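Local structure of 4-aminobutyrate transaminase (Acinetobacter baumannii, 6WOP) at residues 186-191 with 224-229; 190-195 with 233-238; 253-256 with 261-264. The protein probably catalyses the pyridoxal-phosphate-dependent transfer of the amino group of 4-aminobutyrate to 2-oxoglutarate, as a class-III aminotransferase. All blocks are in the same frame, centred on the assembly; numbering follows the deposited sequence.

Contact 1 (186-191 with 224-229). With TAR (D(-)-tartaric acid), chain C.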
ATOM      1  N   GLU A 186     -26.399   2.036  -1.160  1.00 23.11           N
ATOM      2  CA  GLU A 186     -25.912   1.843  -2.528  1.00 24.71           C
ATOM      3  C   GLU A 186     -24.445   2.193  -2.646  1.00 25.68           C
ATOM      4  O   GLU A 186     -23.709   1.519  -3.387  1.00 22.91           O
ATOM      5  CB  GLU A 186     -26.752   2.685  -3.503  1.00 28.21           C
ATOM      6  CG  GLU A 186     -26.421   2.511  -4.916  1.00 37.66           C
ATOM      7  CD  GLU A 186     -27.418   3.215  -5.856  1.00 45.43           C
ATOM      8  OE1 GLU A 186     -28.576   3.458  -5.419  1.00 46.54           O
ATOM      9  OE2 GLU A 186     -27.019   3.526  -7.017  1.00 46.67           O
ATOM     10  N   SER A 187     -23.975   3.232  -1.903  1.00 21.85           N
ATOM     11  CA  SER A 187     -22.548   3.597  -1.998  1.00 23.81           C
ATOM     12  C   SER A 187     -21.641   2.530  -1.393  1.00 20.54           C
ATOM     13  O   SER A 187     -20.546   2.289  -1.902  1.00 19.54           O
ATOM     14  CB  SER A 187     -22.303   4.950  -1.336  1.00 25.20           C
ATOM     15  OG  SER A 187     -22.258   4.787   0.076  1.00 26.09           O
ATOM     16  N   VAL A 188     -22.095   1.830  -0.337  1.00 19.42           N
ATOM     17  CA  VAL A 188     -21.345   0.661   0.161  1.00 16.72           C
ATOM     18  C   VAL A 188     -21.270  -0.440  -0.910  1.00 19.29           C
ATOM     19  O   VAL A 188     -20.211  -1.028  -1.211  1.00 19.75           O
ATOM     20  CB  VAL A 188     -22.004   0.164   1.458  1.00 18.11           C
ATOM     21  CG1 VAL A 188     -21.271  -1.067   1.968  1.00 17.00           C
ATOM     22  CG2 VAL A 188     -21.950   1.334   2.519  1.00 16.01           C
ATOM     23  N   GLU A 189     -22.395  -0.724  -1.533  1.00 19.34           N
ATOM     24  CA  GLU A 189     -22.379  -1.763  -2.545  1.00 20.08           C
ATOM     25  C   GLU A 189     -21.499  -1.364  -3.739  1.00 23.30           C
ATOM     26  O   GLU A 189     -20.917  -2.235  -4.403  1.00 26.18           O
ATOM     27  CB  GLU A 189     -23.827  -2.073  -2.971  1.00 22.69           C
ATOM     28  CG  GLU A 189     -24.657  -2.601  -1.771  1.00 27.28           C
ATOM     29  CD  GLU A 189     -26.135  -2.719  -2.048  1.00 35.75           C
ATOM     30  OE1 GLU A 189     -26.682  -1.918  -2.876  1.00 36.48           O
ATOM     31  OE2 GLU A 189     -26.752  -3.633  -1.427  1.00 37.18           O
ATOM     32  N   ASP A 190     -21.446  -0.075  -4.083  1.00 25.29           N
ATOM     33  CA  ASP A 190     -20.545   0.331  -5.167  1.00 25.26           C
ATOM     34  C   ASP A 190     -19.089   0.070  -4.777  1.00 21.37           C
ATOM     35  O   ASP A 190     -18.253  -0.220  -5.630  1.00 18.20           O
ATOM     36  CB  ASP A 190     -20.737   1.826  -5.488  1.00 22.55           C
ATOM     37  CG  ASP A 190     -22.086   2.141  -6.158  1.00 24.86           C
ATOM     38  OD1 ASP A 190     -22.826   1.195  -6.613  1.00 24.30           O
ATOM     39  OD2 ASP A 190     -22.411   3.364  -6.243  1.00 24.99           O
ATOM     40  N   ILE A 191     -18.747   0.237  -3.494  1.00 19.45           N
ATOM     41  CA  ILE A 191     -17.387  -0.101  -3.062  1.00 17.24           C
ATOM     42  C   ILE A 191     -17.107  -1.581  -3.334  1.00 17.63           C
ATOM     43  O   ILE A 191     -16.040  -1.947  -3.852  1.00 19.79           O
ATOM     44  CB  ILE A 191     -17.212   0.256  -1.564  1.00 14.81           C
ATOM     45  CG1 ILE A 191     -17.134   1.806  -1.424  1.00 14.67           C
ATOM     46  CG2 ILE A 191     -15.898  -0.374  -0.976  1.00 15.27           C
ATOM     47  CD1 ILE A 191     -17.169   2.269   0.046  1.00 14.83           C
ATOM     48  N   LYS A 224     -29.787  -1.396  10.332  1.00 22.23           N
ATOM     49  CA  LYS A 224     -30.271  -2.746  10.105  1.00 24.06           C
ATOM     50  C   LYS A 224     -29.903  -3.215   8.704  1.00 22.76           C
ATOM     51  O   LYS A 224     -29.470  -4.351   8.513  1.00 24.63           O
ATOM     52  CB  LYS A 224     -31.792  -2.820  10.264  1.00 29.75           C
ATOM     53  CG  LYS A 224     -32.272  -2.307  11.623  1.00 40.61           C
ATOM     54  CD  LYS A 224     -33.812  -2.190  11.756  1.00 49.01           C
ATOM     55  CE  LYS A 224     -34.281  -1.045  12.704  1.00 51.08           C
ATOM     56  NZ  LYS A 224     -34.607  -1.457  14.094  1.00 54.07           N
ATOM     57  N   ARG A 225     -29.970  -2.397   7.688  1.00 23.35           N
ATOM     58  CA  ARG A 225     -29.525  -2.822   6.369  1.00 24.32           C
ATOM     59  C   ARG A 225     -28.017  -3.100   6.321  1.00 24.51           C
ATOM     60  O   ARG A 225     -27.581  -4.053   5.762  1.00 24.31           O
ATOM     61  CB  ARG A 225     -29.989  -1.868   5.317  1.00 25.60           C
ATOM     62  CG  ARG A 225     -31.479  -2.001   5.108  1.00 28.18           C
ATOM     63  CD  ARG A 225     -32.044  -0.933   4.243  1.00 31.03           C
ATOM     64  NE  ARG A 225     -31.595  -1.026   2.886  1.00 34.72           N
ATOM     65  CZ  ARG A 225     -31.828  -0.105   1.980  1.00 34.43           C
ATOM     66  NH1 ARG A 225     -32.523   0.949   2.281  1.00 36.61           N
ATOM     67  NH2 ARG A 225     -31.377  -0.249   0.776  1.00 33.00           N
ATOM     68  N   LEU A 226     -27.257  -2.232   6.950  1.00 22.59           N
ATOM     69  CA  LEU A 226     -25.819  -2.490   7.037  1.00 27.32           C
ATOM     70  C   LEU A 226     -25.528  -3.798   7.761  1.00 26.87           C
ATOM     71  O   LEU A 226     -24.633  -4.545   7.369  1.00 18.96           O
ATOM     72  CB  LEU A 226     -25.120  -1.319   7.746  1.00 25.29           C
ATOM     73  CG  LEU A 226     -23.631  -1.138   7.482  1.00 24.12           C
ATOM     74  CD1 LEU A 226     -23.382  -0.976   5.977  1.00 22.89           C
ATOM     75  CD2 LEU A 226     -23.190   0.107   8.230  1.00 22.10           C
ATOM     76  N   ARG A 227     -26.216  -4.050   8.870  1.00 22.44           N
ATOM     77  CA  ARG A 227     -26.040  -5.305   9.591  1.00 24.71           C
ATOM     78  C   ARG A 227     -26.323  -6.509   8.684  1.00 24.76           C
ATOM     79  O   ARG A 227     -25.566  -7.494   8.666  1.00 26.48           O
ATOM     80  CB  ARG A 227     -26.988  -5.300  10.817  1.00 26.26           C
ATOM     81  CG  ARG A 227     -26.990  -6.581  11.708  1.00 25.30           C
ATOM     82  CD  ARG A 227     -25.713  -6.635  12.571  1.00 25.61           C
ATOM     83  NE  ARG A 227     -24.649  -7.410  11.916  1.00 25.77           N
ATOM     84  CZ  ARG A 227     -23.428  -7.553  12.439  1.00 25.20           C
ATOM     85  NH1 ARG A 227     -23.095  -6.965  13.619  1.00 18.73           N
ATOM     86  NH2 ARG A 227     -22.534  -8.285  11.807  1.00 25.75           N
ATOM     87  N   ALA A 228     -27.399  -6.447   7.912  1.00 22.26           N
ATOM     88  CA  ALA A 228     -27.719  -7.575   7.034  1.00 25.02           C
ATOM     89  C   ALA A 228     -26.628  -7.774   5.966  1.00 25.77           C
ATOM     90  O   ALA A 228     -26.280  -8.916   5.624  1.00 23.30           O
ATOM     91  CB  ALA A 228     -29.091  -7.377   6.389  1.00 25.41           C
ATOM     92  N   ILE A 229     -26.054  -6.684   5.447  1.00 25.17           N
ATOM     93  CA  ILE A 229     -24.960  -6.819   4.461  1.00 23.58           C
ATOM     94  C   ILE A 229     -23.733  -7.441   5.106  1.00 23.12           C
ATOM     95  O   ILE A 229     -23.120  -8.365   4.536  1.00 25.01           O
ATOM     96  CB  ILE A 229     -24.630  -5.450   3.844  1.00 26.12           C
ATOM     97  CG1 ILE A 229     -25.727  -5.017   2.870  1.00 29.05           C
ATOM     98  CG2 ILE A 229     -23.209  -5.426   3.204  1.00 24.75           C
ATOM     99  CD1 ILE A 229     -25.678  -3.528   2.531  1.00 31.24           C
TER
HETATM  100  O1  TAR C 501     -30.184  -3.328   1.745  1.00 44.99           O
HETATM  101  O11 TAR C 501     -30.526  -2.406  -0.159  1.00 45.10           O
HETATM  102  C1  TAR C 501     -30.074  -3.313   0.515  1.00 45.96           C
HETATM  103  C2  TAR C 501     -29.357  -4.430  -0.195  1.00 51.99           C
HETATM  104  O2  TAR C 501     -28.267  -4.737   0.636  1.00 57.06           O
HETATM  105  C3  TAR C 501     -30.200  -5.701  -0.441  1.00 50.94           C
HETATM  106  O3  TAR C 501     -31.434  -5.772   0.247  1.00 45.32           O
HETATM  107  C4  TAR C 501     -29.517  -7.030  -0.383  1.00 50.37           C
HETATM  108  O4  TAR C 501     -30.115  -7.843  -1.062  1.00 49.50           O
HETATM  109  O41 TAR C 501     -28.454  -7.312   0.184  1.00 47.03           O
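The CA atoms of Val188 and Leu226 are 8.8 Å apart and those of Glu189 and Ile229 9.0 Å, the nearest backbone pairs of two helical segments, a spacing that leaves direct packing modest. On the buried side, Val188 CG2 meets Leu226 CD1 at 4.4 Å. Toward the surface, Ile229 CD1 lies 4.1 Å from Glu189 OE2, so an apolar branch flanks a carboxylate oxygen. Helices 181-194 and 220-233 lie side by side over one face of the mixed sheet that holds strands 131-135, 167-170 and 236-240, and Val188 also rests on Ala170 and Phe135 beneath. On the solvent side D(-)-tartaric acid (tartrate), probably from the crystallisation liquor, joins the helices. Bent at chi3 (68°), the Arg225 chain turns its guanidinium edge to one tartrate carboxylate: NE donates to O1 at 2.9 Å, in plane and nearly straight (169°), while NH2 donates to O11 at a distance short enough to be doubtful. The tartrate hydroxyl O2 gives its proton to Glu189 OE2 at 2.8 Å and sits 3.4 Å from Ile229 CG1. Lys232 NZ also hydrogen-bonds to tartrate, and Arg225 NH1 is held by Asp182 and Glu221.

Contact 2 (190-195 with 233-238)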
ATOM      1  N   ASP A 190     -21.446  -0.075  -4.083  1.00 25.29           N
ATOM      2  CA  ASP A 190     -20.545   0.331  -5.167  1.00 25.26           C
ATOM      3  C   ASP A 190     -19.089   0.070  -4.777  1.00 21.37           C
ATOM      4  O   ASP A 190     -18.253  -0.220  -5.630  1.00 18.20           O
ATOM      5  CB  ASP A 190     -20.737   1.826  -5.488  1.00 22.55           C
ATOM      6  CG  ASP A 190     -22.086   2.141  -6.158  1.00 24.86           C
ATOM      7  OD1 ASP A 190     -22.826   1.195  -6.613  1.00 24.30           O
ATOM      8  OD2 ASP A 190     -22.411   3.364  -6.243  1.00 24.99           O
ATOM      9  N   ILE A 191     -18.747   0.237  -3.494  1.00 19.45           N
ATOM     10  CA  ILE A 191     -17.387  -0.101  -3.062  1.00 17.24           C
ATOM     11  C   ILE A 191     -17.107  -1.581  -3.334  1.00 17.63           C
ATOM     12  O   ILE A 191     -16.040  -1.947  -3.852  1.00 19.79           O
ATOM     13  CB  ILE A 191     -17.212   0.256  -1.564  1.00 14.81           C
ATOM     14  CG1 ILE A 191     -17.134   1.806  -1.424  1.00 14.67           C
ATOM     15  CG2 ILE A 191     -15.898  -0.374  -0.976  1.00 15.27           C
ATOM     16  CD1 ILE A 191     -17.169   2.269   0.046  1.00 14.83           C
ATOM     17  N   PHE A 192     -18.056  -2.463  -2.977  1.00 17.74           N
ATOM     18  CA  PHE A 192     -17.870  -3.890  -3.293  1.00 18.14           C
ATOM     19  C   PHE A 192     -17.717  -4.089  -4.786  1.00 19.40           C
ATOM     20  O   PHE A 192     -16.984  -4.994  -5.247  1.00 19.11           O
ATOM     21  CB  PHE A 192     -19.072  -4.714  -2.840  1.00 18.16           C
ATOM     22  CG  PHE A 192     -19.298  -4.724  -1.360  1.00 17.58           C
ATOM     23  CD1 PHE A 192     -18.259  -4.642  -0.491  1.00 18.87           C
ATOM     24  CD2 PHE A 192     -20.582  -4.875  -0.865  1.00 19.96           C
ATOM     25  CE1 PHE A 192     -18.467  -4.703   0.900  1.00 21.24           C
ATOM     26  CE2 PHE A 192     -20.807  -4.925   0.522  1.00 23.25           C
ATOM     27  CZ  PHE A 192     -19.742  -4.843   1.392  1.00 21.90           C
ATOM     28  N   SER A 193     -18.517  -3.343  -5.572  1.00 18.95           N
ATOM     29  CA  SER A 193     -18.526  -3.576  -7.006  1.00 26.49           C
ATOM     30  C   SER A 193     -17.273  -3.053  -7.684  1.00 20.70           C
ATOM     31  O   SER A 193     -16.952  -3.513  -8.769  1.00 20.32           O
ATOM     32  CB  SER A 193     -19.730  -2.894  -7.687  1.00 34.50           C
ATOM     33  OG  SER A 193     -20.944  -3.435  -7.236  1.00 41.82           O
ATOM     34  N   GLU A 194     -16.640  -2.033  -7.125  1.00 20.13           N
ATOM     35  CA  GLU A 194     -15.609  -1.260  -7.813  1.00 20.24           C
ATOM     36  C   GLU A 194     -14.236  -1.335  -7.177  1.00 19.00           C
ATOM     37  O   GLU A 194     -13.240  -1.250  -7.918  1.00 18.18           O
ATOM     38  CB  GLU A 194     -16.014   0.231  -7.886  1.00 18.53           C
ATOM     39  CG  GLU A 194     -17.366   0.390  -8.678  1.00 20.17           C
ATOM     40  CD  GLU A 194     -17.989   1.781  -8.537  1.00 24.38           C
ATOM     41  OE1 GLU A 194     -17.397   2.661  -7.870  1.00 23.88           O
ATOM     42  OE2 GLU A 194     -19.080   1.971  -9.082  1.00 23.83           O
ATOM     43  N   ASP A 195     -14.160  -1.361  -5.840  1.00 18.51           N
ATOM     44  CA  ASP A 195     -12.920  -1.165  -5.095  1.00 21.06           C
ATOM     45  C   ASP A 195     -12.381  -2.448  -4.486  1.00 20.61           C
ATOM     46  O   ASP A 195     -11.155  -2.714  -4.514  1.00 16.99           O
ATOM     47  CB  ASP A 195     -13.138  -0.141  -3.955  1.00 22.34           C
ATOM     48  CG  ASP A 195     -13.304   1.278  -4.465  1.00 27.63           C
ATOM     49  OD1 ASP A 195     -12.320   1.824  -5.023  1.00 27.10           O
ATOM     50  OD2 ASP A 195     -14.419   1.832  -4.336  1.00 25.99           O
ATOM     51  N   HIS A 233     -22.041 -11.226   4.187  1.00 23.08           N
ATOM     52  CA  HIS A 233     -20.670 -11.338   3.674  1.00 24.37           C
ATOM     53  C   HIS A 233     -19.618 -11.707   4.720  1.00 24.14           C
ATOM     54  O   HIS A 233     -18.426 -11.726   4.384  1.00 21.73           O
ATOM     55  CB  HIS A 233     -20.275 -10.015   3.004  1.00 24.02           C
ATOM     56  CG  HIS A 233     -21.105  -9.712   1.793  1.00 26.01           C
ATOM     57  ND1 HIS A 233     -21.244 -10.598   0.742  1.00 28.07           N
ATOM     58  CD2 HIS A 233     -21.813  -8.608   1.450  1.00 27.87           C
ATOM     59  CE1 HIS A 233     -22.024 -10.063  -0.189  1.00 26.50           C
ATOM     60  NE2 HIS A 233     -22.380  -8.854   0.215  1.00 29.99           N
ATOM     61  N   GLY A 234     -20.010 -11.978   5.971  1.00 24.15           N
ATOM     62  CA  GLY A 234     -19.018 -12.303   6.972  1.00 25.43           C
ATOM     63  C   GLY A 234     -18.165 -11.125   7.380  1.00 24.90           C
ATOM     64  O   GLY A 234     -17.076 -11.325   7.906  1.00 22.29           O
ATOM     65  N   ILE A 235     -18.630  -9.898   7.158  1.00 17.38           N
ATOM     66  CA  ILE A 235     -17.882  -8.695   7.522  1.00 16.56           C
ATOM     67  C   ILE A 235     -18.246  -8.323   8.969  1.00 16.97           C
ATOM     68  O   ILE A 235     -19.414  -8.461   9.346  1.00 18.86           O
ATOM     69  CB  ILE A 235     -18.235  -7.548   6.555  1.00 16.30           C
ATOM     70  CG1 ILE A 235     -17.871  -7.928   5.087  1.00 17.48           C
ATOM     71  CG2 ILE A 235     -17.547  -6.223   7.005  1.00 19.82           C
ATOM     72  CD1 ILE A 235     -18.523  -7.050   4.091  1.00 16.61           C
ATOM     73  N   LEU A 236     -17.296  -7.784   9.757  1.00 16.96           N
ATOM     74  CA  LEU A 236     -17.671  -7.258  11.077  1.00 16.76           C
ATOM     75  C   LEU A 236     -18.211  -5.830  11.057  1.00 20.18           C
ATOM     76  O   LEU A 236     -17.732  -4.965  10.324  1.00 19.88           O
ATOM     77  CB  LEU A 236     -16.478  -7.272  12.041  1.00 17.41           C
ATOM     78  CG  LEU A 236     -16.016  -8.721  12.264  1.00 17.87           C
ATOM     79  CD1 LEU A 236     -14.673  -8.694  12.996  1.00 20.20           C
ATOM     80  CD2 LEU A 236     -17.042  -9.639  13.048  1.00 20.60           C
ATOM     81  N   LEU A 237     -19.150  -5.538  11.978  1.00 18.44           N
ATOM     82  CA  LEU A 237     -19.676  -4.186  12.091  1.00 17.58           C
ATOM     83  C   LEU A 237     -19.066  -3.565  13.341  1.00 16.35           C
ATOM     84  O   LEU A 237     -19.188  -4.142  14.415  1.00 17.40           O
ATOM     85  CB  LEU A 237     -21.194  -4.211  12.186  1.00 20.94           C
ATOM     86  CG  LEU A 237     -21.900  -2.838  12.338  1.00 22.80           C
ATOM     87  CD1 LEU A 237     -21.598  -1.946  11.169  1.00 23.72           C
ATOM     88  CD2 LEU A 237     -23.463  -3.053  12.418  1.00 24.19           C
ATOM     89  N   VAL A 238     -18.398  -2.419  13.199  1.00 15.01           N
ATOM     90  CA  VAL A 238     -17.740  -1.756  14.331  1.00 16.23           C
ATOM     91  C   VAL A 238     -18.433  -0.427  14.594  1.00 17.16           C
ATOM     92  O   VAL A 238     -18.509   0.411  13.696  1.00 19.04           O
ATOM     93  CB  VAL A 238     -16.263  -1.506  14.038  1.00 13.77           C
ATOM     94  CG1 VAL A 238     -15.576  -0.835  15.285  1.00 17.53           C
ATOM     95  CG2 VAL A 238     -15.587  -2.861  13.684  1.00 15.96           C
TER
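Phe192 and His233 both place CG opposite the carbonyl carbon, each with chi1 of -64°, and this shared choice sends the two rings toward one another from helix 181-194 and from the end of helix 220-233. Ile235 uses the same first rotamer for CG1 and then continues in an extended line, which carries CD1 to the phenyl ring from the opposite direction. There Ile235 CD1 lies 3.7 Å from Phe192 CZ and 4.0 Å from Phe192 CE1, a plain apolar contact at the far end of the ring. The imidazole approaches a neighbouring corner, His233 CD2 coming within 3.9 Å of Phe192 CE2. With centroids of the Phe192 and His233 rings 5.3 Å apart and planes at 73°, the pair is oblique, and van der Waals packing is what joins the two segments. The turn between His233 and Ile235 is a Schellman motif: Gly234, at a phi of 70°, ends helix 220-233 and lets the chain enter strand 236-240, completing the beta-alpha-beta crossover from the parallel strand 201-206. Ile235 lies in the layer between sheet and helix, touching Val201, Ile204 and Cys230. The backbone of the Phe192 helix end meets the second subunit: Phe192 O accepts a hydrogen bond from Thr153 of that subunit, and the side chain of Glu194 forms a salt bridge with its Arg171.

Contact 3 (253-256 with 261-264)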
ATOM      1  N   PHE A 253     -24.494   3.929  25.785  1.00 20.89           N
ATOM      2  CA  PHE A 253     -23.920   3.904  24.434  1.00 20.50           C
ATOM      3  C   PHE A 253     -24.972   4.382  23.437  1.00 20.93           C
ATOM      4  O   PHE A 253     -26.149   4.040  23.567  1.00 20.76           O
ATOM      5  CB  PHE A 253     -23.525   2.492  24.026  1.00 21.45           C
ATOM      6  CG  PHE A 253     -22.333   1.959  24.812  1.00 25.49           C
ATOM      7  CD1 PHE A 253     -21.057   2.301  24.445  1.00 30.36           C
ATOM      8  CD2 PHE A 253     -22.530   1.170  25.928  1.00 25.33           C
ATOM      9  CE1 PHE A 253     -19.964   1.856  25.197  1.00 33.91           C
ATOM     10  CE2 PHE A 253     -21.439   0.712  26.674  1.00 26.21           C
ATOM     11  CZ  PHE A 253     -20.167   1.056  26.294  1.00 31.42           C
ATOM     12  N   ALA A 254     -24.559   5.131  22.418  1.00 19.39           N
ATOM     13  CA  ALA A 254     -25.541   5.482  21.386  1.00 19.89           C
ATOM     14  C   ALA A 254     -26.157   4.226  20.775  1.00 21.48           C
ATOM     15  O   ALA A 254     -27.325   4.225  20.397  1.00 22.04           O
ATOM     16  CB  ALA A 254     -24.857   6.307  20.300  1.00 20.81           C
ATOM     17  N   MET A 255     -25.388   3.142  20.681  1.00 21.85           N
ATOM     18  CA  MET A 255     -25.909   1.910  20.080  1.00 18.26           C
ATOM     19  C   MET A 255     -27.034   1.344  20.924  1.00 22.68           C
ATOM     20  O   MET A 255     -27.835   0.539  20.435  1.00 24.10           O
ATOM     21  CB  MET A 255     -24.776   0.884  19.955  1.00 17.65           C
ATOM     22  CG  MET A 255     -23.750   1.152  18.860  1.00 19.50           C
ATOM     23  SD  MET A 255     -24.532   1.273  17.229  1.00 22.49           S
ATOM     24  CE  MET A 255     -25.187  -0.403  17.085  1.00 21.92           C
ATOM     25  N   ASN A 256     -27.159   1.791  22.190  1.00 20.41           N
ATOM     26  CA  ASN A 256     -28.286   1.314  22.996  1.00 20.29           C
ATOM     27  C   ASN A 256     -29.621   1.796  22.494  1.00 22.94           C
ATOM     28  O   ASN A 256     -30.643   1.256  22.922  1.00 24.49           O
ATOM     29  CB  ASN A 256     -28.164   1.743  24.459  1.00 21.53           C
ATOM     30  CG  ASN A 256     -27.149   0.898  25.212  1.00 25.71           C
ATOM     31  OD1 ASN A 256     -26.263   1.409  25.898  1.00 26.15           O
ATOM     32  ND2 ASN A 256     -27.349  -0.417  25.169  1.00 25.58           N
ATOM     33  N   LYS A 261     -27.105  -4.769  16.644  1.00 21.75           N
ATOM     34  CA  LYS A 261     -25.903  -4.820  17.460  1.00 26.94           C
ATOM     35  C   LYS A 261     -24.633  -4.898  16.612  1.00 26.67           C
ATOM     36  O   LYS A 261     -24.556  -5.643  15.625  1.00 29.14           O
ATOM     37  CB  LYS A 261     -25.943  -6.026  18.384  1.00 32.11           C
ATOM     38  CG  LYS A 261     -26.923  -5.880  19.545  1.00 33.76           C
ATOM     39  CD  LYS A 261     -26.782  -7.084  20.455  1.00 40.13           C
ATOM     40  CE  LYS A 261     -28.128  -7.474  21.025  1.00 47.49           C
ATOM     41  NZ  LYS A 261     -28.845  -6.247  21.414  1.00 48.81           N
ATOM     42  N   ALA A 262     -23.627  -4.162  17.043  1.00 23.07           N
ATOM     43  CA  ALA A 262     -22.288  -4.203  16.460  1.00 20.41           C
ATOM     44  C   ALA A 262     -21.494  -5.367  17.047  1.00 22.18           C
ATOM     45  O   ALA A 262     -21.777  -5.839  18.159  1.00 20.98           O
ATOM     46  CB  ALA A 262     -21.555  -2.896  16.785  1.00 19.36           C
ATOM     47  N   ASP A 263     -20.487  -5.836  16.294  1.00 18.90           N
ATOM     48  CA  ASP A 263     -19.644  -6.906  16.780  1.00 18.69           C
ATOM     49  C   ASP A 263     -18.577  -6.389  17.727  1.00 16.94           C
ATOM     50  O   ASP A 263     -18.114  -7.139  18.594  1.00 18.18           O
ATOM     51  CB  ASP A 263     -18.929  -7.589  15.596  1.00 19.79           C
ATOM     52  CG  ASP A 263     -19.905  -8.214  14.633  1.00 23.57           C
ATOM     53  OD1 ASP A 263     -20.387  -9.316  14.968  1.00 20.70           O
ATOM     54  OD2 ASP A 263     -20.187  -7.609  13.552  1.00 23.61           O
ATOM     55  N   LEU A 264     -18.111  -5.154  17.484  1.00 17.83           N
ATOM     56  CA  LEU A 264     -17.075  -4.458  18.245  1.00 19.31           C
ATOM     57  C   LEU A 264     -17.510  -3.021  18.520  1.00 19.44           C
ATOM     58  O   LEU A 264     -18.118  -2.366  17.655  1.00 16.66           O
ATOM     59  CB  LEU A 264     -15.736  -4.427  17.475  1.00 17.64           C
ATOM     60  CG  LEU A 264     -15.164  -5.793  17.151  1.00 19.39           C
ATOM     61  CD1 LEU A 264     -14.100  -5.777  16.040  1.00 20.45           C
ATOM     62  CD2 LEU A 264     -14.465  -6.324  18.464  1.00 21.37           C
TER
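Met255 and Ala262 supply most of the apolar contact, made by a single methyl group. The methionine chain folds twice, at chi2 (-57°) and again at chi3 (-63°), and so lays CE against the other segment. Met255 CE is 4.4 Å from Ala262 CB and 4.1 Å from Ala262 N, and it also reaches to 4.5 Å from Lys261 CA; the methyl thus lies against backbone as much as against side chain. The CB of Lys261 points away. Both Met255 and Ala262 rest on Ala239, and Met255 also touches Pro208. The two segments belong to the connection between the neighbouring parallel strands 236-240 and 264-267 of the large-domain sheet, and the methionine packs one part of this connection against the residues leading into the second strand. Polar bonds, by contrast, serve each segment separately. In 253-256, Asn256 N donates to Phe253 O at 2.8 Å, and Asn256 OD1 accepts a bond from Phe253 N at 3.1 Å, with the donor tilted 23° from the carbonyl plane; the two bonds, in opposite senses, tie the first turn of the 3-10 segment. Glu241 receives the amides of Ala254 and Met255, one on each oxygen, at the start of the turn. In 261-264 the bonded charge is Asp263: its carboxylate makes salt bridges to Arg283 and Arg227, and OD2 also accepts from Leu237 N.

In the fold
Contacts 1 and 2 are neighbours, with centres about 7 Å apart, and both draw on helix 181-194; Ile229 of the first packs on Phe192 of the second. Contact 1 grades from a buried apolar side to a charged surface where bound tartrate does the bridging, whereas contact 2 is buried and made by rings and an aliphatic branch close to the interface with the second subunit. Contact 3 is also buried but its centre lies nearer that of the chain (about 14 Å, against about 24 Å), its segments touched by no other chain of the assembly. Arg227 of contact 1 reaches the segment 261-264, and strand 236-240 joins contact 2 to it through backbone pairing.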